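PDB 2GZA: type IV secretion system protein VirB11 from Brucella suis, which hydrolyses ATP as the hexameric ATPase of the VirB type IV secretion system, which may help establish the replication niche in the host. Local coordinates for residues E175-G187 / L320-V332. Numbering follows the deposited sequence.
Sequences ERVIVVAGETGSG and LVVDVVVHVHNGV. With SO4 (sulfate ion), chain F.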
ATOM      1  N   GLU C 175     -34.564  13.555  14.805  1.00 37.54           N
ATOM      2  CA  GLU C 175     -33.908  12.307  14.413  1.00 37.93           C
ATOM      3  C   GLU C 175     -32.445  12.461  13.995  1.00 37.46           C
ATOM      4  O   GLU C 175     -31.961  11.737  13.132  1.00 37.57           O
ATOM      5  CB  GLU C 175     -34.724  11.588  13.328  1.00 38.25           C
ATOM      6  CG  GLU C 175     -36.106  11.168  13.817  1.00 40.77           C
ATOM      7  CD  GLU C 175     -37.011  10.682  12.705  1.00 44.08           C
ATOM      8  OE1 GLU C 175     -36.664  10.873  11.513  1.00 45.29           O
ATOM      9  OE2 GLU C 175     -38.073  10.107  13.027  1.00 45.31           O
ATOM     10  N   ARG C 176     -31.744  13.402  14.619  1.00 37.06           N
ATOM     11  CA  ARG C 176     -30.303  13.547  14.425  1.00 36.65           C
ATOM     12  C   ARG C 176     -29.574  12.363  15.036  1.00 36.07           C
ATOM     13  O   ARG C 176     -29.982  11.847  16.074  1.00 36.31           O
ATOM     14  CB  ARG C 176     -29.774  14.830  15.088  1.00 36.75           C
ATOM     15  CG  ARG C 176     -30.415  16.142  14.657  1.00 37.67           C
ATOM     16  CD  ARG C 176     -30.266  16.424  13.172  1.00 39.12           C
ATOM     17  NE  ARG C 176     -31.412  15.904  12.424  1.00 41.22           N
ATOM     18  CZ  ARG C 176     -31.420  15.661  11.115  1.00 41.85           C
ATOM     19  NH1 ARG C 176     -30.334  15.881  10.387  1.00 41.60           N
ATOM     20  NH2 ARG C 176     -32.515  15.186  10.538  1.00 41.98           N
ATOM     21  N   VAL C 177     -28.492  11.939  14.396  1.00 35.27           N
ATOM     22  CA  VAL C 177     -27.635  10.901  14.956  1.00 34.32           C
ATOM     23  C   VAL C 177     -26.786  11.535  16.047  1.00 33.80           C
ATOM     24  O   VAL C 177     -26.050  12.494  15.799  1.00 33.65           O
ATOM     25  CB  VAL C 177     -26.739  10.256  13.885  1.00 34.29           C
ATOM     26  CG1 VAL C 177     -25.771   9.262  14.521  1.00 34.35           C
ATOM     27  CG2 VAL C 177     -27.583   9.585  12.837  1.00 33.37           C
ATOM     28  N   ILE C 178     -26.909  11.007  17.259  1.00 33.22           N
ATOM     29  CA  ILE C 178     -26.272  11.597  18.433  1.00 32.44           C
ATOM     30  C   ILE C 178     -25.318  10.615  19.091  1.00 32.17           C
ATOM     31  O   ILE C 178     -25.691   9.483  19.410  1.00 31.98           O
ATOM     32  CB  ILE C 178     -27.317  12.081  19.466  1.00 32.34           C
ATOM     33  CG1 ILE C 178     -28.275  13.083  18.822  1.00 32.01           C
ATOM     34  CG2 ILE C 178     -26.625  12.695  20.694  1.00 32.24           C
ATOM     35  CD1 ILE C 178     -29.602  13.229  19.544  1.00 32.25           C
ATOM     36  N   VAL C 179     -24.083  11.067  19.283  1.00 31.87           N
ATOM     37  CA  VAL C 179     -23.072  10.318  20.026  1.00 31.80           C
ATOM     38  C   VAL C 179     -22.824  10.988  21.379  1.00 31.79           C
ATOM     39  O   VAL C 179     -22.416  12.142  21.443  1.00 31.71           O
ATOM     40  CB  VAL C 179     -21.717  10.221  19.252  1.00 31.78           C
ATOM     41  CG1 VAL C 179     -20.659   9.495  20.093  1.00 31.38           C
ATOM     42  CG2 VAL C 179     -21.895   9.530  17.913  1.00 31.22           C
ATOM     43  N   VAL C 180     -23.084  10.265  22.456  1.00 31.96           N
ATOM     44  CA  VAL C 180     -22.794  10.762  23.798  1.00 32.31           C
ATOM     45  C   VAL C 180     -21.353  10.400  24.170  1.00 32.65           C
ATOM     46  O   VAL C 180     -21.001   9.228  24.255  1.00 32.60           O
ATOM     47  CB  VAL C 180     -23.794  10.210  24.833  1.00 32.19           C
ATOM     48  CG1 VAL C 180     -23.436  10.679  26.236  1.00 32.49           C
ATOM     49  CG2 VAL C 180     -25.213  10.638  24.471  1.00 32.04           C
ATOM     50  N   ALA C 181     -20.516  11.411  24.361  1.00 33.14           N
ATOM     51  CA  ALA C 181     -19.110  11.178  24.639  1.00 33.88           C
ATOM     52  C   ALA C 181     -18.732  11.564  26.057  1.00 34.47           C
ATOM     53  O   ALA C 181     -19.409  12.357  26.705  1.00 34.56           O
ATOM     54  CB  ALA C 181     -18.236  11.906  23.636  1.00 33.89           C
ATOM     55  N   GLY C 182     -17.633  10.998  26.534  1.00 35.15           N
ATOM     56  CA  GLY C 182     -17.132  11.307  27.866  1.00 36.12           C
ATOM     57  C   GLY C 182     -16.134  10.276  28.328  1.00 36.78           C
ATOM     58  O   GLY C 182     -16.013   9.217  27.724  1.00 36.71           O
ATOM     59  N   GLU C 183     -15.403  10.565  29.400  1.00 37.58           N
ATOM     60  CA  GLU C 183     -14.549   9.524  29.968  1.00 38.45           C
ATOM     61  C   GLU C 183     -15.408   8.489  30.682  1.00 38.67           C
ATOM     62  O   GLU C 183     -16.597   8.703  30.912  1.00 38.69           O
ATOM     63  CB  GLU C 183     -13.453  10.077  30.881  1.00 38.40           C
ATOM     64  CG  GLU C 183     -13.857  10.288  32.330  1.00 39.25           C
ATOM     65  CD  GLU C 183     -12.719  10.846  33.184  1.00 39.91           C
ATOM     66  OE1 GLU C 183     -11.564  10.881  32.709  1.00 39.91           O
ATOM     67  OE2 GLU C 183     -12.987  11.252  34.336  1.00 40.27           O
ATOM     68  N   THR C 184     -14.817   7.350  31.011  1.00 39.16           N
ATOM     69  CA  THR C 184     -15.568   6.311  31.707  1.00 39.49           C
ATOM     70  C   THR C 184     -16.020   6.788  33.080  1.00 39.56           C
ATOM     71  O   THR C 184     -15.266   7.422  33.832  1.00 39.65           O
ATOM     72  CB  THR C 184     -14.790   4.990  31.858  1.00 39.57           C
ATOM     73  OG1 THR C 184     -14.112   4.690  30.641  1.00 40.68           O
ATOM     74  CG2 THR C 184     -15.745   3.836  32.182  1.00 39.42           C
ATOM     75  N   GLY C 185     -17.269   6.472  33.387  1.00 39.61           N
ATOM     76  CA  GLY C 185     -17.888   6.855  34.637  1.00 39.61           C
ATOM     77  C   GLY C 185     -18.324   8.300  34.662  1.00 39.60           C
ATOM     78  O   GLY C 185     -18.487   8.871  35.737  1.00 39.95           O
ATOM     79  N   SER C 186     -18.508   8.899  33.484  1.00 39.39           N
ATOM     80  CA  SER C 186     -18.887  10.305  33.411  1.00 39.32           C
ATOM     81  C   SER C 186     -20.403  10.471  33.325  1.00 39.26           C
ATOM     82  O   SER C 186     -20.914  11.591  33.359  1.00 39.47           O
ATOM     83  CB  SER C 186     -18.214  10.992  32.227  1.00 39.17           C
ATOM     84  OG  SER C 186     -18.601  10.375  31.009  1.00 39.52           O
ATOM     85  N   GLY C 187     -21.114   9.356  33.213  1.00 39.02           N
ATOM     86  CA  GLY C 187     -22.572   9.369  33.165  1.00 38.77           C
ATOM     87  C   GLY C 187     -23.160   9.374  31.763  1.00 38.80           C
ATOM     88  O   GLY C 187     -24.282   9.843  31.560  1.00 38.96           O
ATOM     89  N   LEU C 320     -20.580  12.727   7.697  1.00 34.02           N
ATOM     90  CA  LEU C 320     -21.820  12.577   6.948  1.00 33.93           C
ATOM     91  C   LEU C 320     -22.901  11.893   7.766  1.00 33.83           C
ATOM     92  O   LEU C 320     -24.091  12.105   7.537  1.00 34.18           O
ATOM     93  CB  LEU C 320     -21.559  11.792   5.668  1.00 34.07           C
ATOM     94  CG  LEU C 320     -20.827  12.551   4.561  1.00 34.52           C
ATOM     95  CD1 LEU C 320     -20.425  11.601   3.470  1.00 34.61           C
ATOM     96  CD2 LEU C 320     -21.677  13.682   3.995  1.00 34.76           C
ATOM     97  N   VAL C 321     -22.471  11.093   8.730  1.00 33.60           N
ATOM     98  CA  VAL C 321     -23.340  10.196   9.468  1.00 33.46           C
ATOM     99  C   VAL C 321     -23.644  10.714  10.878  1.00 33.42           C
ATOM    100  O   VAL C 321     -24.757  10.552  11.373  1.00 33.68           O
ATOM    101  CB  VAL C 321     -22.700   8.791   9.503  1.00 33.30           C
ATOM    102  CG1 VAL C 321     -23.081   8.021  10.754  1.00 33.80           C
ATOM    103  CG2 VAL C 321     -23.065   8.033   8.251  1.00 33.50           C
ATOM    104  N   VAL C 322     -22.663  11.341  11.516  1.00 33.27           N
ATOM    105  CA  VAL C 322     -22.803  11.782  12.907  1.00 33.27           C
ATOM    106  C   VAL C 322     -23.163  13.254  12.963  1.00 33.23           C
ATOM    107  O   VAL C 322     -22.370  14.103  12.564  1.00 33.34           O
ATOM    108  CB  VAL C 322     -21.508  11.522  13.753  1.00 33.23           C
ATOM    109  CG1 VAL C 322     -21.659  12.086  15.158  1.00 33.25           C
ATOM    110  CG2 VAL C 322     -21.192  10.034  13.826  1.00 32.65           C
ATOM    111  N   ASP C 323     -24.353  13.548  13.468  1.00 33.17           N
ATOM    112  CA  ASP C 323     -24.870  14.912  13.484  1.00 33.15           C
ATOM    113  C   ASP C 323     -24.417  15.676  14.720  1.00 33.31           C
ATOM    114  O   ASP C 323     -23.960  16.817  14.617  1.00 33.32           O
ATOM    115  CB  ASP C 323     -26.394  14.914  13.396  1.00 33.15           C
ATOM    116  CG  ASP C 323     -26.897  14.392  12.071  1.00 33.50           C
ATOM    117  OD1 ASP C 323     -26.437  14.906  11.030  1.00 33.29           O
ATOM    118  OD2 ASP C 323     -27.748  13.470  12.076  1.00 33.50           O
ATOM    119  N   VAL C 324     -24.549  15.052  15.887  1.00 33.18           N
ATOM    120  CA  VAL C 324     -24.260  15.715  17.147  1.00 32.99           C
ATOM    121  C   VAL C 324     -23.351  14.849  18.013  1.00 33.28           C
ATOM    122  O   VAL C 324     -23.521  13.638  18.086  1.00 33.36           O
ATOM    123  CB  VAL C 324     -25.564  16.058  17.922  1.00 33.01           C
ATOM    124  CG1 VAL C 324     -25.255  16.743  19.246  1.00 32.43           C
ATOM    125  CG2 VAL C 324     -26.488  16.931  17.081  1.00 32.28           C
ATOM    126  N   VAL C 325     -22.369  15.478  18.649  1.00 33.49           N
ATOM    127  CA  VAL C 325     -21.573  14.829  19.685  1.00 33.77           C
ATOM    128  C   VAL C 325     -21.707  15.637  20.974  1.00 34.31           C
ATOM    129  O   VAL C 325     -21.347  16.817  21.012  1.00 34.31           O
ATOM    130  CB  VAL C 325     -20.059  14.712  19.309  1.00 33.86           C
ATOM    131  CG1 VAL C 325     -19.262  14.049  20.441  1.00 33.20           C
ATOM    132  CG2 VAL C 325     -19.863  13.946  18.013  1.00 33.62           C
ATOM    133  N   VAL C 326     -22.237  15.006  22.017  1.00 34.79           N
ATOM    134  CA  VAL C 326     -22.352  15.641  23.328  1.00 35.44           C
ATOM    135  C   VAL C 326     -21.288  15.077  24.249  1.00 35.97           C
ATOM    136  O   VAL C 326     -21.265  13.877  24.500  1.00 35.87           O
ATOM    137  CB  VAL C 326     -23.715  15.376  23.992  1.00 35.59           C
ATOM    138  CG1 VAL C 326     -23.969  16.400  25.099  1.00 35.29           C
ATOM    139  CG2 VAL C 326     -24.841  15.383  22.968  1.00 35.61           C
ATOM    140  N   HIS C 327     -20.405  15.934  24.748  1.00 36.87           N
ATOM    141  CA  HIS C 327     -19.344  15.477  25.640  1.00 37.94           C
ATOM    142  C   HIS C 327     -19.664  15.769  27.091  1.00 38.70           C
ATOM    143  O   HIS C 327     -19.963  16.898  27.447  1.00 38.78           O
ATOM    144  CB  HIS C 327     -17.992  16.076  25.265  1.00 38.00           C
ATOM    145  CG  HIS C 327     -16.880  15.677  26.187  1.00 38.60           C
ATOM    146  ND1 HIS C 327     -16.385  14.393  26.241  1.00 39.29           N
ATOM    147  CD2 HIS C 327     -16.176  16.387  27.102  1.00 39.21           C
ATOM    148  CE1 HIS C 327     -15.421  14.333  27.146  1.00 39.24           C
ATOM    149  NE2 HIS C 327     -15.274  15.529  27.683  1.00 39.12           N
ATOM    150  N   VAL C 328     -19.598  14.737  27.922  1.00 39.95           N
ATOM    151  CA  VAL C 328     -19.820  14.883  29.361  1.00 41.23           C
ATOM    152  C   VAL C 328     -18.503  14.842  30.126  1.00 42.28           C
ATOM    153  O   VAL C 328     -17.638  14.012  29.848  1.00 42.46           O
ATOM    154  CB  VAL C 328     -20.736  13.783  29.937  1.00 41.12           C
ATOM    155  CG1 VAL C 328     -21.148  14.145  31.356  1.00 41.49           C
ATOM    156  CG2 VAL C 328     -21.963  13.587  29.081  1.00 40.80           C
ATOM    157  N   HIS C 329     -18.368  15.745  31.102  1.00 43.81           N
ATOM    158  CA  HIS C 329     -17.215  15.734  31.996  1.00 45.35           C
ATOM    159  C   HIS C 329     -17.620  15.672  33.455  1.00 46.24           C
ATOM    160  O   HIS C 329     -18.584  16.312  33.871  1.00 46.31           O
ATOM    161  CB  HIS C 329     -16.291  16.925  31.805  1.00 45.45           C
ATOM    162  CG  HIS C 329     -15.207  17.001  32.838  1.00 46.82           C
ATOM    163  ND1 HIS C 329     -15.072  18.063  33.708  1.00 48.00           N
ATOM    164  CD2 HIS C 329     -14.231  16.122  33.169  1.00 47.61           C
ATOM    165  CE1 HIS C 329     -14.038  17.852  34.507  1.00 48.40           C
ATOM    166  NE2 HIS C 329     -13.516  16.677  34.204  1.00 48.38           N
ATOM    167  N   ASN C 330     -16.875  14.896  34.236  1.00 47.42           N
ATOM    168  CA  ASN C 330     -17.077  14.883  35.685  1.00 48.57           C
ATOM    169  C   ASN C 330     -16.349  16.062  36.286  1.00 49.15           C
ATOM    170  O   ASN C 330     -15.165  16.052  36.377  1.00 49.09           O
ATOM    171  CB  ASN C 330     -16.532  13.597  36.329  1.00 48.70           C
ATOM    172  CG  ASN C 330     -17.629  12.622  36.751  1.00 49.45           C
ATOM    173  OD1 ASN C 330     -18.756  12.671  36.258  1.00 50.70           O
ATOM    174  ND2 ASN C 330     -17.292  11.723  37.670  1.00 50.05           N
ATOM    175  N   GLY C 331     -17.018  17.118  36.718  1.00 49.97           N
ATOM    176  CA  GLY C 331     -16.239  18.190  37.351  1.00 51.21           C
ATOM    177  C   GLY C 331     -15.880  17.820  38.770  1.00 52.00           C
ATOM    178  O   GLY C 331     -16.531  18.331  39.683  1.00 52.10           O
ATOM    179  N   VAL C 332     -14.918  16.876  39.012  1.00 52.78           N
ATOM    180  CA  VAL C 332     -14.508  16.675  40.420  1.00 53.39           C
ATOM    181  C   VAL C 332     -13.199  17.415  40.657  1.00 53.73           C
ATOM    182  O   VAL C 332     -12.936  17.905  41.759  1.00 53.85           O
ATOM    183  CB  VAL C 332     -14.453  15.178  40.855  1.00 53.44           C
ATOM    184  CG1 VAL C 332     -14.026  15.035  42.324  1.00 53.36           C
ATOM    185  CG2 VAL C 332     -15.822  14.515  40.649  1.00 53.53           C
TER
HETATM  186  S   SO4 F3001     -20.555   5.651  31.555  1.00 54.43           S
HETATM  187  O1  SO4 F3001     -21.772   5.778  32.346  1.00 53.80           O
HETATM  188  O2  SO4 F3001     -20.090   6.985  31.194  1.00 54.29           O
HETATM  189  O3  SO4 F3001     -19.512   4.972  32.321  1.00 54.55           O
HETATM  190  O4  SO4 F3001     -20.817   4.868  30.352  1.00 54.42           O
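I178-A181 of 175-187 pair in parallel with V324-H327 of 320-332: bridges join I178 to V324, V179 to V325, V180 to V326 and A181 to H327, and the short strand axes cross at -27°. The bonds follow the parallel pattern, V179 N giving to V324 O at 2.9 Å and V179 O receiving V326 N, with A181 repeating the scheme between V326 and V328. At the start of the pairing a carboxylate replaces a peptide acceptor. D323 OD2 takes the V177 amide through its anti lone pair, 2.9 Å from V177 N and nearly straight at 166°. The D323 torsion (chi1 -66°) sets CG beside its own backbone N, on the side where V177 N arrives. R176 NH1 adds only a long charge contact to OD2, which lies well out of the guanidinium plane; R176 NH2 bonds instead to L174 O, and D323 OD1 has a salt bridge to K350.

On one face I178 CG2 lies alongside V326 CG2 at 3.9 Å, both side chains pointing the same way. On the other, V179 CG2 meets V322 CG1 at 3.8 Å, crossing at about a right angle, and A181 CB abuts V325 CG1. Beyond the end of strand 178-182, V328 CG1 lies beside the S186 carbonyl. S186 OG holds E183 O at 2.6 Å, in the carbonyl plane, bracing the type II turn whose G185 N binds sulfate O3 (2.9 Å). Together with K188 on the sulfate, this fits a Walker A P-loop, consistent with the predicted ATP site.

Strand 178-182 runs between 281-285 and 324-331, with 339-345 beyond the latter. Helices 164-173 and 188-196 pack on the I178/V326 face, and helix 289-300 on the V179/V325 face.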